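Local coordinates for protein acyl-ACP thioesterase (Bacteroides thetaiotaomicron, PDB 2ESS) that probably hydrolyses the thioester of fatty acyl-acyl carrier proteins to release free fatty acids, and binds calcium, at residues Thr59-Arg64 against Val113-Asn118; Ala161-Lys166 against Leu216-Asp221; Asn173-Ser178 against Val207-Phe212; Phe202-Val207 against Val239-Lys244; Phe212-Ser217 against Val232-Ser237. All blocks are in the same frame, centred on the assembly; numbering follows the deposited sequence.

Contact 1. Residues Thr59-Arg64 against Val113-Asn118; sequences TWVLSR and VWAMIN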
# COMPACT_ATOMS: atom_id res chain seq x y z
N THR A 59 15.41 -5.78 -20.14
CA THR A 59 14.52 -5.18 -19.16
C THR A 59 15.30 -4.19 -18.30
O THR A 59 16.51 -4.12 -18.38
CB THR A 59 13.77 -6.21 -18.26
OG1 THR A 59 12.67 -5.56 -17.65
CG2 THR A 59 14.70 -6.78 -17.14
N TRP A 60 14.57 -3.41 -17.51
CA TRP A 60 15.14 -2.47 -16.56
C TRP A 60 15.14 -3.08 -15.18
O TRP A 60 14.16 -3.75 -14.82
CB TRP A 60 14.26 -1.22 -16.48
CG TRP A 60 14.26 -0.36 -17.70
CD1 TRP A 60 13.19 -0.09 -18.51
CD2 TRP A 60 15.35 0.41 -18.21
NE1 TRP A 60 13.56 0.79 -19.51
CE2 TRP A 60 14.87 1.14 -19.33
CE3 TRP A 60 16.68 0.61 -17.81
CZ2 TRP A 60 15.69 1.97 -20.09
CZ3 TRP A 60 17.49 1.46 -18.55
CH2 TRP A 60 17.00 2.12 -19.68
N VAL A 61 16.22 -2.86 -14.43
CA VAL A 61 16.25 -3.25 -13.02
C VAL A 61 16.73 -2.09 -12.17
O VAL A 61 17.69 -1.43 -12.50
CB VAL A 61 17.12 -4.51 -12.76
CG1 VAL A 61 16.44 -5.75 -13.31
CG2 VAL A 61 18.51 -4.36 -13.34
N LEU A 62 16.02 -1.85 -11.08
CA LEU A 62 16.32 -0.78 -10.14
C LEU A 62 17.48 -1.23 -9.28
O LEU A 62 17.39 -2.26 -8.59
CB LEU A 62 15.13 -0.48 -9.24
CG LEU A 62 15.30 0.61 -8.16
CD1 LEU A 62 15.67 1.97 -8.80
CD2 LEU A 62 14.00 0.70 -7.33
N SER A 63 18.53 -0.42 -9.28
CA SER A 63 19.77 -0.72 -8.54
C SER A 63 19.87 0.11 -7.26
O SER A 63 20.20 -0.41 -6.21
CB SER A 63 20.99 -0.45 -9.43
OG SER A 63 20.89 -1.16 -10.64
N ARG A 64 19.63 1.40 -7.37
CA ARG A 64 19.79 2.34 -6.26
C ARG A 64 18.65 3.38 -6.24
O ARG A 64 18.16 3.81 -7.28
CB ARG A 64 21.10 3.08 -6.34
CG ARG A 64 22.35 2.27 -6.34
CD ARG A 64 23.61 3.15 -6.01
NE ARG A 64 24.85 2.35 -6.07
CZ ARG A 64 25.21 1.49 -5.13
NH1 ARG A 64 24.48 1.32 -4.02
NH2 ARG A 64 26.31 0.78 -5.28
N VAL A 113 18.80 4.81 -9.94
CA VAL A 113 19.82 4.29 -10.88
C VAL A 113 19.30 2.93 -11.32
O VAL A 113 18.92 2.09 -10.49
CB VAL A 113 21.22 4.16 -10.24
CG1 VAL A 113 22.25 3.51 -11.25
CG2 VAL A 113 21.70 5.54 -9.66
N TRP A 114 19.19 2.76 -12.62
CA TRP A 114 18.55 1.58 -13.23
C TRP A 114 19.54 0.91 -14.16
O TRP A 114 20.17 1.59 -14.97
CB TRP A 114 17.33 2.01 -14.06
CG TRP A 114 16.28 2.70 -13.26
CD1 TRP A 114 16.29 3.99 -12.83
CD2 TRP A 114 15.08 2.12 -12.78
NE1 TRP A 114 15.18 4.23 -12.10
CE2 TRP A 114 14.41 3.11 -12.07
CE3 TRP A 114 14.48 0.86 -12.93
CZ2 TRP A 114 13.16 2.89 -11.48
CZ3 TRP A 114 13.27 0.64 -12.32
CH2 TRP A 114 12.62 1.65 -11.61
N ALA A 115 19.65 -0.41 -14.10
CA ALA A 115 20.47 -1.14 -15.06
C ALA A 115 19.55 -1.66 -16.18
O ALA A 115 18.39 -1.88 -15.97
CB ALA A 115 21.21 -2.32 -14.42
N MSE A 116 20.09 -1.83 -17.37
CA MSE A 116 19.40 -2.58 -18.43
C MSE A 116 20.09 -3.93 -18.63
O MSE A 116 21.28 -3.97 -18.84
CB MSE A 116 19.41 -1.85 -19.74
CG MSE A 116 18.89 -2.73 -20.85
SE MSE A 116 18.43 -1.78 -22.44
CE MSE A 116 19.51 0.17 -22.04
N ILE A 117 19.35 -5.02 -18.54
CA ILE A 117 19.95 -6.34 -18.66
C ILE A 117 19.27 -7.15 -19.75
O ILE A 117 18.06 -7.02 -19.98
CB ILE A 117 19.92 -7.15 -17.32
CG1 ILE A 117 18.52 -7.56 -16.93
CG2 ILE A 117 20.54 -6.34 -16.16
CD1 ILE A 117 18.50 -8.79 -16.06
N ASN A 118 20.07 -7.98 -20.42
CA ASN A 118 19.57 -8.95 -21.36
C ASN A 118 18.83 -10.04 -20.61
O ASN A 118 19.32 -10.57 -19.61
CB ASN A 118 20.72 -9.52 -22.18
CG ASN A 118 20.25 -10.48 -23.24
OD1 ASN A 118 19.85 -11.59 -22.93
ND2 ASN A 118 20.29 -10.06 -24.47
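A classic beta bulge interrupts the antiparallel pairing of strands 58-69 and 106-118, and V113 stands opposite both residues of it, S63 and R64. The evidence lies at V113 O, which accepts from S63 N at 2.8 Å and, at a longer 3.3 Å, from R64 N, while V113 N returns a bond to R64 O. Ahead of the bulge the register is regular: V61 and A115 form a hydrogen-bonded pair, with A115 N 2.7 Å from V61 O, and T59 pairs with I117 in the same way. The face bearing W60, L62, W114 and M116 carries the aromatic contacts. L62 CD1 sits over one face of the W114 indole, 3.9 Å from the centroid of its six-membered ring and 19° off the normal, a CH-pi contact. L62 reaches it because its CG is anti to the backbone N (chi1 178°). M116, a selenomethionine, holds SE above the W60 ring at 5.2 Å from the six-membered centroid, a distant Met-aromatic contact, while W60 NE1 bonds to F48 O. On the other face T59 CG2 packs 3.9 Å from I117 CG1. Such a bulged antiparallel pair belongs here to the N-terminal hotdog domain of the acyl-ACP thioesterase family.

Contact 2. Residues Ala161-Lys166 against Leu216-Asp221; sequences ATLTAK and LSFFCD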
# COMPACT_ATOMS: atom_id res chain seq x y z
N ALA A 161 17.08 -8.41 13.93
CA ALA A 161 15.72 -8.89 13.72
C ALA A 161 15.71 -9.91 12.58
O ALA A 161 16.65 -9.97 11.78
CB ALA A 161 14.81 -7.73 13.41
N THR A 162 14.68 -10.76 12.58
CA THR A 162 14.46 -11.75 11.52
C THR A 162 12.99 -11.78 11.13
O THR A 162 12.10 -11.51 11.95
CB THR A 162 14.87 -13.17 11.94
OG1 THR A 162 14.32 -13.46 13.23
CG2 THR A 162 16.39 -13.32 11.99
N LEU A 163 12.72 -12.12 9.88
CA LEU A 163 11.37 -12.07 9.34
C LEU A 163 11.32 -13.05 8.19
O LEU A 163 12.23 -13.07 7.38
CB LEU A 163 11.17 -10.65 8.80
CG LEU A 163 9.81 -10.21 8.34
CD1 LEU A 163 8.82 -10.32 9.51
CD2 LEU A 163 9.98 -8.80 7.88
N THR A 164 10.26 -13.83 8.09
CA THR A 164 10.03 -14.68 6.91
C THR A 164 9.24 -13.94 5.83
O THR A 164 8.23 -13.29 6.14
CB THR A 164 9.30 -16.00 7.31
OG1 THR A 164 10.02 -16.61 8.38
CG2 THR A 164 9.23 -16.94 6.18
N ALA A 165 9.67 -14.03 4.57
CA ALA A 165 8.91 -13.49 3.43
C ALA A 165 7.54 -14.16 3.27
O ALA A 165 7.42 -15.39 3.20
CB ALA A 165 9.74 -13.59 2.10
N LYS A 166 6.50 -13.35 3.17
CA LYS A 166 5.12 -13.86 3.18
C LYS A 166 4.36 -13.51 1.92
O LYS A 166 4.85 -12.75 1.10
CB LYS A 166 4.40 -13.29 4.39
CG LYS A 166 4.87 -13.88 5.70
CD LYS A 166 4.45 -13.02 6.88
CE LYS A 166 5.10 -13.50 8.18
NZ LYS A 166 6.55 -13.12 8.29
N LEU A 216 14.61 -13.52 6.15
CA LEU A 216 15.38 -12.31 6.03
C LEU A 216 15.91 -11.94 7.41
O LEU A 216 15.16 -11.90 8.38
CB LEU A 216 14.50 -11.24 5.48
CG LEU A 216 13.89 -11.55 4.10
CD1 LEU A 216 12.96 -10.45 3.76
CD2 LEU A 216 14.95 -11.73 3.04
N SER A 217 17.20 -11.71 7.51
CA SER A 217 17.83 -11.20 8.73
C SER A 217 18.34 -9.76 8.46
O SER A 217 18.75 -9.42 7.33
CB SER A 217 18.94 -12.12 9.22
OG SER A 217 19.69 -12.62 8.14
N PHE A 218 18.29 -8.95 9.51
CA PHE A 218 18.55 -7.53 9.42
C PHE A 218 19.71 -7.19 10.31
O PHE A 218 19.71 -7.54 11.48
CB PHE A 218 17.32 -6.73 9.87
CG PHE A 218 16.14 -6.90 8.98
CD1 PHE A 218 15.40 -8.05 9.00
CD2 PHE A 218 15.79 -5.92 8.08
CE1 PHE A 218 14.33 -8.23 8.15
CE2 PHE A 218 14.73 -6.09 7.26
CZ PHE A 218 14.00 -7.26 7.29
N PHE A 219 20.69 -6.49 9.75
CA PHE A 219 21.89 -6.08 10.48
C PHE A 219 21.96 -4.57 10.39
O PHE A 219 21.60 -3.99 9.36
CB PHE A 219 23.13 -6.67 9.84
CG PHE A 219 23.07 -8.13 9.70
CD1 PHE A 219 22.29 -8.71 8.71
CD2 PHE A 219 23.78 -8.95 10.56
CE1 PHE A 219 22.22 -10.08 8.58
CE2 PHE A 219 23.73 -10.32 10.42
CZ PHE A 219 22.93 -10.89 9.43
N CYS A 220 22.45 -3.96 11.46
CA CYS A 220 22.45 -2.53 11.56
C CYS A 220 23.69 -1.97 12.25
O CYS A 220 24.08 -2.46 13.30
CB CYS A 220 21.21 -2.12 12.31
SG CYS A 220 21.02 -0.36 12.30
N ASP A 221 24.32 -0.96 11.63
CA ASP A 221 25.38 -0.13 12.24
C ASP A 221 24.81 1.25 12.49
O ASP A 221 24.32 1.86 11.56
CB ASP A 221 26.54 0.11 11.25
CG ASP A 221 27.34 -1.11 10.95
OD1 ASP A 221 27.33 -2.08 11.73
OD2 ASP A 221 28.03 -1.07 9.90
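L163 O receives the shortest hydrogen bond between the two strands, from L216 N at 2.7 Å, with L216 N lying nearly in line with the carbonyl (C=O...N angle 163°). The return bond, L163 N to L216 O at 2.9 Å, lies in the carbonyl plane and completes a hydrogen-bonded antiparallel pair. One step along, T162 and S217 form the non-hydrogen-bonded pair, T162 CA and S217 CA 4.4 Å apart, and T162 CA makes a CA-H...O contact with L216 O at 3.2 Å. By this pairing strand 161-164, one of the two outermost strands of the sheet within the chain, is added beside strand 215-224 in the C-terminal hotdog domain. On the face shared by L163, L216 and F218, the phenyl ring is met at its rim. A161 O accepts the backbone bond from F218 N at 3.0 Å and also lies at the ring edge, in plane, 3.6 Å from F218 CD1; L163 CB comes in near that plane too, 4.0 Å from F218 CE1. F218 CG is anti to its own carbonyl carbon (chi1 -65°), which lays the ring back along its neighbour strand. Replacing F218 with an alanine would probably leave L163 CB without its aromatic neighbour and open a gap beneath helix 178-186, whose H184 touches both L163 and F218.

Contact 3. Residues Asn173-Ser178 against Val207-Phe212; sequences NGHVNS and VAESYF. With CA (calcium ion), chain B.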
# COMPACT_ATOMS: atom_id res chain seq x y z
N ASN A 173 6.64 -11.36 -10.16
CA ASN A 173 7.80 -12.16 -10.55
C ASN A 173 8.22 -13.11 -9.45
O ASN A 173 9.22 -13.79 -9.59
CB ASN A 173 8.97 -11.27 -10.92
CG ASN A 173 8.61 -10.24 -11.97
OD1 ASN A 173 8.78 -9.05 -11.76
ND2 ASN A 173 8.07 -10.70 -13.09
N GLY A 174 7.46 -13.16 -8.36
CA GLY A 174 7.75 -14.13 -7.33
C GLY A 174 8.82 -13.66 -6.38
O GLY A 174 9.33 -14.44 -5.60
N HIS A 175 9.15 -12.37 -6.40
CA HIS A 175 10.12 -11.93 -5.41
C HIS A 175 9.56 -10.84 -4.50
O HIS A 175 8.53 -10.23 -4.77
CB HIS A 175 11.47 -11.55 -6.03
CG HIS A 175 11.37 -10.51 -7.10
ND1 HIS A 175 11.87 -10.70 -8.37
CD2 HIS A 175 10.84 -9.27 -7.08
CE1 HIS A 175 11.64 -9.61 -9.09
NE2 HIS A 175 11.01 -8.73 -8.33
N VAL A 176 10.24 -10.68 -3.37
CA VAL A 176 9.92 -9.65 -2.44
C VAL A 176 10.10 -8.32 -3.13
O VAL A 176 11.13 -8.04 -3.72
CB VAL A 176 10.79 -9.74 -1.17
CG1 VAL A 176 10.53 -8.51 -0.28
CG2 VAL A 176 10.46 -10.98 -0.47
N ASN A 177 9.06 -7.49 -3.09
CA ASN A 177 9.07 -6.30 -3.89
C ASN A 177 9.88 -5.17 -3.23
O ASN A 177 10.16 -5.18 -2.01
CB ASN A 177 7.64 -5.96 -4.41
CG ASN A 177 6.81 -5.13 -3.46
OD1 ASN A 177 7.31 -4.22 -2.86
ND2 ASN A 177 5.50 -5.40 -3.41
N SER A 178 10.32 -4.24 -4.07
CA SER A 178 11.16 -3.12 -3.69
C SER A 178 10.66 -2.32 -2.49
O SER A 178 11.44 -1.91 -1.61
CB SER A 178 11.22 -2.14 -4.86
OG SER A 178 11.75 -2.77 -5.99
N VAL A 207 20.36 -5.51 -4.10
CA VAL A 207 21.50 -6.36 -4.44
C VAL A 207 21.10 -7.69 -5.09
O VAL A 207 21.75 -8.15 -6.01
CB VAL A 207 22.37 -6.58 -3.19
CG1 VAL A 207 23.62 -7.41 -3.53
CG2 VAL A 207 22.72 -5.21 -2.57
N ALA A 208 20.07 -8.32 -4.57
CA ALA A 208 19.68 -9.66 -4.99
C ALA A 208 18.24 -9.87 -4.56
O ALA A 208 17.67 -9.05 -3.82
CB ALA A 208 20.56 -10.69 -4.37
N GLU A 209 17.66 -10.97 -5.02
CA GLU A 209 16.24 -11.24 -4.85
C GLU A 209 16.00 -12.18 -3.70
O GLU A 209 16.83 -13.02 -3.41
CB GLU A 209 15.63 -11.84 -6.13
CG GLU A 209 15.76 -10.98 -7.35
CD GLU A 209 14.93 -9.67 -7.33
OE1 GLU A 209 14.33 -9.32 -6.29
OE2 GLU A 209 14.87 -8.99 -8.39
N SER A 210 14.84 -12.01 -3.07
CA SER A 210 14.31 -12.91 -2.04
C SER A 210 12.98 -13.45 -2.52
O SER A 210 12.25 -12.76 -3.25
CB SER A 210 14.07 -12.17 -0.73
OG SER A 210 15.29 -11.69 -0.22
N TYR A 211 12.65 -14.65 -2.07
CA TYR A 211 11.46 -15.37 -2.48
C TYR A 211 10.58 -15.70 -1.27
O TYR A 211 11.01 -15.58 -0.10
CB TYR A 211 11.88 -16.66 -3.16
CG TYR A 211 12.87 -16.40 -4.28
CD1 TYR A 211 12.45 -15.90 -5.49
CD2 TYR A 211 14.23 -16.59 -4.09
CE1 TYR A 211 13.36 -15.63 -6.52
CE2 TYR A 211 15.15 -16.32 -5.10
CZ TYR A 211 14.71 -15.84 -6.31
OH TYR A 211 15.62 -15.59 -7.30
N PHE A 212 9.38 -16.15 -1.57
CA PHE A 212 8.44 -16.55 -0.52
C PHE A 212 9.06 -17.63 0.35
O PHE A 212 9.63 -18.59 -0.15
CB PHE A 212 7.15 -17.11 -1.14
CG PHE A 212 6.24 -17.73 -0.12
CD1 PHE A 212 6.40 -19.08 0.25
CD2 PHE A 212 5.26 -16.98 0.48
CE1 PHE A 212 5.57 -19.67 1.23
CE2 PHE A 212 4.43 -17.53 1.45
CZ PHE A 212 4.58 -18.89 1.82
CA CA B . 9.72 -6.83 -8.38
O HOH W 1 8.27 -16.31 -4.32
O HOH W 2 13.56 -9.41 -3.79
O HOH W 3 10.21 -5.06 -7.15
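Metal binding and stacking meet at H175. Its NE2 binds the calcium ion at 2.3 Å, D171 supplies a further ligand, and water 3 binds the calcium at 2.2 Å. In the modelled conformer of H175 the E209 carboxylate stacks on the imidazole, the two planes 9° apart, with E209 OE1 over one face and 3.3 Å from H175 CG; a bend at chi2 (-68°) brings the carboxylate there. Among direct hydrogen bonds, V176 N donates to S210 O at 2.9 Å, the donor tilted 33° from the carbonyl plane. Water 2 adds a bridge, donating to V176 O and E209 OE1 and accepting from S210 N; water 1 joins G174 O to F212 N. That same G174 O is a polar atom at the Y211 ring edge, 3.4 Å from Y211 CD1. In apolar packing, V176 CG2 touches S210 CB at 3.8 Å. The two loops thus meet where segment 173-178 leads into helix 178-186, N177 being its N-cap, while segment 207-212 lies in the loop between strands 199-206 and 215-224.

Contact 4. Residues Phe202-Val207 against Val239-Lys244; sequences FEMAYV and VVCRSK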
# COMPACT_ATOMS: atom_id res chain seq x y z
N PHE A 202 17.02 8.87 2.91
CA PHE A 202 16.79 7.45 2.90
C PHE A 202 17.32 6.87 1.59
O PHE A 202 16.99 7.35 0.49
CB PHE A 202 15.29 7.17 3.07
CG PHE A 202 14.96 5.71 3.04
CD1 PHE A 202 15.20 4.91 4.14
CD2 PHE A 202 14.44 5.14 1.89
CE1 PHE A 202 14.93 3.56 4.10
CE2 PHE A 202 14.18 3.83 1.84
CZ PHE A 202 14.41 3.03 2.96
N GLU A 203 18.17 5.86 1.70
CA GLU A 203 18.73 5.21 0.52
C GLU A 203 18.53 3.70 0.55
O GLU A 203 18.54 3.10 1.59
CB GLU A 203 20.21 5.49 0.42
CG GLU A 203 20.62 6.92 0.52
CD GLU A 203 22.13 7.13 0.53
OE1 GLU A 203 22.89 6.17 0.23
OE2 GLU A 203 22.56 8.25 0.87
N MSE A 204 18.29 3.13 -0.61
CA MSE A 204 18.14 1.69 -0.82
C MSE A 204 19.14 1.30 -1.89
O MSE A 204 19.33 2.04 -2.90
CB MSE A 204 16.77 1.36 -1.36
CG MSE A 204 15.66 1.59 -0.36
SE MSE A 204 15.89 0.28 1.17
CE MSE A 204 16.11 -1.51 0.30
N ALA A 205 19.77 0.15 -1.67
CA ALA A 205 20.56 -0.54 -2.70
C ALA A 205 20.01 -1.95 -2.85
O ALA A 205 19.95 -2.70 -1.89
CB ALA A 205 22.04 -0.60 -2.31
N TYR A 206 19.66 -2.33 -4.07
CA TYR A 206 18.96 -3.60 -4.29
C TYR A 206 19.99 -4.51 -4.88
O TYR A 206 20.48 -4.30 -5.99
CB TYR A 206 17.76 -3.42 -5.23
CG TYR A 206 16.67 -2.61 -4.59
CD1 TYR A 206 15.81 -3.19 -3.64
CD2 TYR A 206 16.52 -1.26 -4.86
CE1 TYR A 206 14.83 -2.45 -2.99
CE2 TYR A 206 15.52 -0.52 -4.22
CZ TYR A 206 14.68 -1.12 -3.31
OH TYR A 206 13.71 -0.37 -2.68
N VAL A 207 20.36 -5.51 -4.10
CA VAL A 207 21.50 -6.36 -4.44
C VAL A 207 21.10 -7.69 -5.09
O VAL A 207 21.75 -8.15 -6.01
CB VAL A 207 22.37 -6.58 -3.19
CG1 VAL A 207 23.62 -7.41 -3.53
CG2 VAL A 207 22.72 -5.21 -2.57
N VAL A 239 23.53 -11.22 0.88
CA VAL A 239 22.95 -9.89 0.97
C VAL A 239 21.92 -9.67 -0.13
O VAL A 239 22.21 -9.88 -1.31
CB VAL A 239 24.01 -8.79 0.93
CG1 VAL A 239 23.36 -7.42 0.88
CG2 VAL A 239 24.93 -8.90 2.16
N VAL A 240 20.72 -9.25 0.27
CA VAL A 240 19.69 -8.89 -0.72
C VAL A 240 19.50 -7.38 -0.89
O VAL A 240 19.17 -6.93 -1.98
CB VAL A 240 18.33 -9.61 -0.47
CG1 VAL A 240 18.55 -11.13 -0.62
CG2 VAL A 240 17.73 -9.24 0.91
N CYS A 241 19.67 -6.61 0.18
CA CYS A 241 19.69 -5.16 0.02
C CYS A 241 20.42 -4.50 1.15
O CYS A 241 20.68 -5.13 2.17
CB CYS A 241 18.29 -4.60 -0.15
SG CYS A 241 17.20 -4.85 1.19
N ARG A 242 20.77 -3.23 0.94
CA ARG A 242 21.37 -2.37 1.94
C ARG A 242 20.61 -1.06 1.90
O ARG A 242 19.97 -0.72 0.86
CB ARG A 242 22.87 -2.15 1.68
CG ARG A 242 23.69 -3.40 1.94
CD ARG A 242 25.21 -3.21 1.78
NE ARG A 242 25.49 -3.36 0.39
CZ ARG A 242 26.01 -4.43 -0.19
NH1 ARG A 242 26.41 -5.50 0.50
NH2 ARG A 242 26.16 -4.40 -1.49
N SER A 243 20.68 -0.34 3.02
CA SER A 243 19.95 0.88 3.22
C SER A 243 20.72 1.82 4.12
O SER A 243 21.52 1.40 4.97
CB SER A 243 18.56 0.58 3.80
OG SER A 243 17.82 1.76 4.06
N LYS A 244 20.50 3.10 3.88
CA LYS A 244 20.99 4.15 4.74
C LYS A 244 19.80 5.04 5.13
O LYS A 244 18.98 5.42 4.29
CB LYS A 244 22.08 4.91 4.04
CG LYS A 244 22.79 5.93 4.88
CD LYS A 244 23.80 6.73 4.06
CE LYS A 244 24.90 5.86 3.51
NZ LYS A 244 26.06 6.65 3.06
O HOH W 4 24.62 9.33 2.51
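Backbone hydrogen bonds fix the register: E203 pairs with K244 and A205 with R242, E203 N lying 2.7 Å from K244 O and A205 N reaching R242 O; just past the strand, V207 N donates to V240 O. A side-chain bond adds to them, for S243 OG donates to E203 O at 2.9 Å, nearly in line with the carbonyl (C=O...O angle 165°). K244 N meets that oxygen from above the carbonyl plane, so two donors grip it. Among charged groups, E203 and K244 lie side by side; E203 OE1 and K244 NZ stay 4.3 Å apart, beyond a salt bridge, but water 4 bridges E203 OE2 to K244 NZ, and R201 makes a salt bridge to E203. With a glutamine in place of E203, R201 is likely to lose its ionic mate and K244 the nearby negative charge. A methyl, V207 CG2, lies over one face of the R242 guanidinium, 3.7 Å from R242 NH2. In apolar packing, M204, a selenomethionine bent at chi2 and chi3, brings CE to 3.6 Å from C241 SG. Across strand 238-247, V240 and C241 both face V232, a classic beta bulge in the antiparallel sheet of the C-terminal hotdog domain.

Contact 5. Residues Phe212-Ser217 against Val232-Ser237; sequences FGDELS and VKKNGS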
# COMPACT_ATOMS: atom_id res chain seq x y z
N PHE A 212 9.38 -16.15 -1.57
CA PHE A 212 8.44 -16.55 -0.52
C PHE A 212 9.06 -17.63 0.35
O PHE A 212 9.63 -18.59 -0.15
CB PHE A 212 7.15 -17.11 -1.14
CG PHE A 212 6.24 -17.73 -0.12
CD1 PHE A 212 6.40 -19.08 0.25
CD2 PHE A 212 5.26 -16.98 0.48
CE1 PHE A 212 5.57 -19.67 1.23
CE2 PHE A 212 4.43 -17.53 1.45
CZ PHE A 212 4.58 -18.89 1.82
N GLY A 213 8.91 -17.49 1.67
CA GLY A 213 9.49 -18.44 2.60
C GLY A 213 10.94 -18.20 3.02
O GLY A 213 11.39 -18.82 3.99
N ASP A 214 11.67 -17.32 2.32
CA ASP A 214 13.04 -17.00 2.72
C ASP A 214 13.05 -16.28 4.09
O ASP A 214 12.16 -15.50 4.37
CB ASP A 214 13.72 -16.12 1.68
CG ASP A 214 14.10 -16.87 0.38
OD1 ASP A 214 14.15 -18.13 0.35
OD2 ASP A 214 14.36 -16.15 -0.62
N GLU A 215 14.04 -16.58 4.92
CA GLU A 215 14.25 -15.89 6.19
C GLU A 215 15.15 -14.70 5.94
O GLU A 215 16.30 -14.83 5.54
CB GLU A 215 14.90 -16.82 7.21
CG GLU A 215 15.32 -16.14 8.54
CD GLU A 215 16.51 -16.86 9.23
OE1 GLU A 215 17.68 -16.83 8.70
OE2 GLU A 215 16.26 -17.46 10.32
N LEU A 216 14.61 -13.52 6.15
CA LEU A 216 15.38 -12.31 6.03
C LEU A 216 15.91 -11.94 7.41
O LEU A 216 15.16 -11.90 8.38
CB LEU A 216 14.50 -11.24 5.48
CG LEU A 216 13.89 -11.55 4.10
CD1 LEU A 216 12.96 -10.45 3.76
CD2 LEU A 216 14.95 -11.73 3.04
N SER A 217 17.20 -11.71 7.51
CA SER A 217 17.83 -11.20 8.73
C SER A 217 18.34 -9.76 8.46
O SER A 217 18.75 -9.42 7.33
CB SER A 217 18.94 -12.12 9.22
OG SER A 217 19.69 -12.62 8.14
N VAL A 232 20.22 -6.27 4.76
CA VAL A 232 19.28 -7.38 4.82
C VAL A 232 19.92 -8.58 4.11
O VAL A 232 20.42 -8.45 2.99
CB VAL A 232 17.91 -7.07 4.16
CG1 VAL A 232 16.91 -8.20 4.44
CG2 VAL A 232 17.34 -5.73 4.67
N LYS A 233 19.94 -9.73 4.77
CA LYS A 233 20.45 -10.97 4.19
C LYS A 233 19.37 -12.04 4.14
O LYS A 233 18.48 -12.09 5.00
CB LYS A 233 21.62 -11.53 5.01
CG LYS A 233 22.83 -10.68 5.02
CD LYS A 233 23.93 -11.35 5.82
CE LYS A 233 25.03 -10.38 6.14
NZ LYS A 233 26.15 -11.03 6.90
N LYS A 234 19.44 -12.91 3.14
CA LYS A 234 18.54 -14.05 3.09
C LYS A 234 19.26 -15.34 3.46
O LYS A 234 20.45 -15.54 3.15
CB LYS A 234 17.83 -14.17 1.73
CG LYS A 234 18.65 -14.74 0.59
CD LYS A 234 17.84 -14.74 -0.72
CE LYS A 234 18.72 -15.16 -1.90
NZ LYS A 234 17.96 -15.32 -3.15
N ASN A 235 18.51 -16.19 4.13
CA ASN A 235 18.95 -17.49 4.57
C ASN A 235 20.38 -17.45 5.13
O ASN A 235 21.22 -18.28 4.82
CB ASN A 235 18.71 -18.50 3.44
CG ASN A 235 17.20 -18.56 3.02
OD1 ASN A 235 16.28 -18.48 3.87
ND2 ASN A 235 16.95 -18.68 1.72
N GLY A 236 20.62 -16.46 5.98
CA GLY A 236 21.88 -16.37 6.71
C GLY A 236 22.94 -15.49 6.08
O GLY A 236 23.43 -14.57 6.72
N SER A 237 23.25 -15.73 4.81
CA SER A 237 24.53 -15.31 4.27
C SER A 237 24.51 -14.33 3.09
O SER A 237 25.46 -13.58 2.89
CB SER A 237 25.28 -16.57 3.81
OG SER A 237 24.60 -17.16 2.69
O HOH W 5 16.56 -17.56 -1.93
O HOH W 6 18.60 -14.66 6.89
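N235 and D214 meet through their side chains at the end of the hairpin strands 215-224 and 227-234. Along N235, CB leads to CG, which lies 4.1 Å from D214 OD1, and the amide then divides between two partners. Its OD1 accepts E215 N at 3.1 Å, the donor 35° out of the carbonyl plane; its ND2 donates to D214 OD1 at 3.2 Å, from well above the carboxylate plane. The carboxylate and amide planes stand 90° apart. With CG anti to the carbonyl carbon (chi1 -58°), the amide folds back over segment 212-217 although the CB points away from it. The two side-chain bonds should restrict rotation of the amide, while N235 N donates to E215 O. D214 OD2 also takes Y211 N, and water 5 links it to K234 NZ, which also donates to E209 O. Further in, S217 and K233 form a hydrogen-bonded pair, S217 N to K233 O and K233 N to S217 O each 2.8 Å, and L216 CB packs 4.0 Å from V232 CG1. This is the open end of an antiparallel beta hairpin in the C-terminal hotdog domain, where the regular pairing gives way to side-chain bonds.

How the contacts relate
From the N terminus, contact 1 comes first, closing a loop of strands within the N-terminal hotdog domain before any other contact opens. Contact 2 then opens at strand 161-164 and closes at strand 215-224, with contact 3 nested inside its loop. Contact 4 crosses both contacts 2 and 3, and encloses contact 5, the hairpin that begins where contact 2 ends. Strand 215-224 serves contacts 2 and 5; V207 is common to contacts 3 and 4, and F212 to contacts 3 and 5. Strands 58-69 and 199-206 are neighbours, joining contact 1 to contact 4 and so the two hotdog domains into one sheet, while contact 3 sets the calcium-binding loop and its partner beside it.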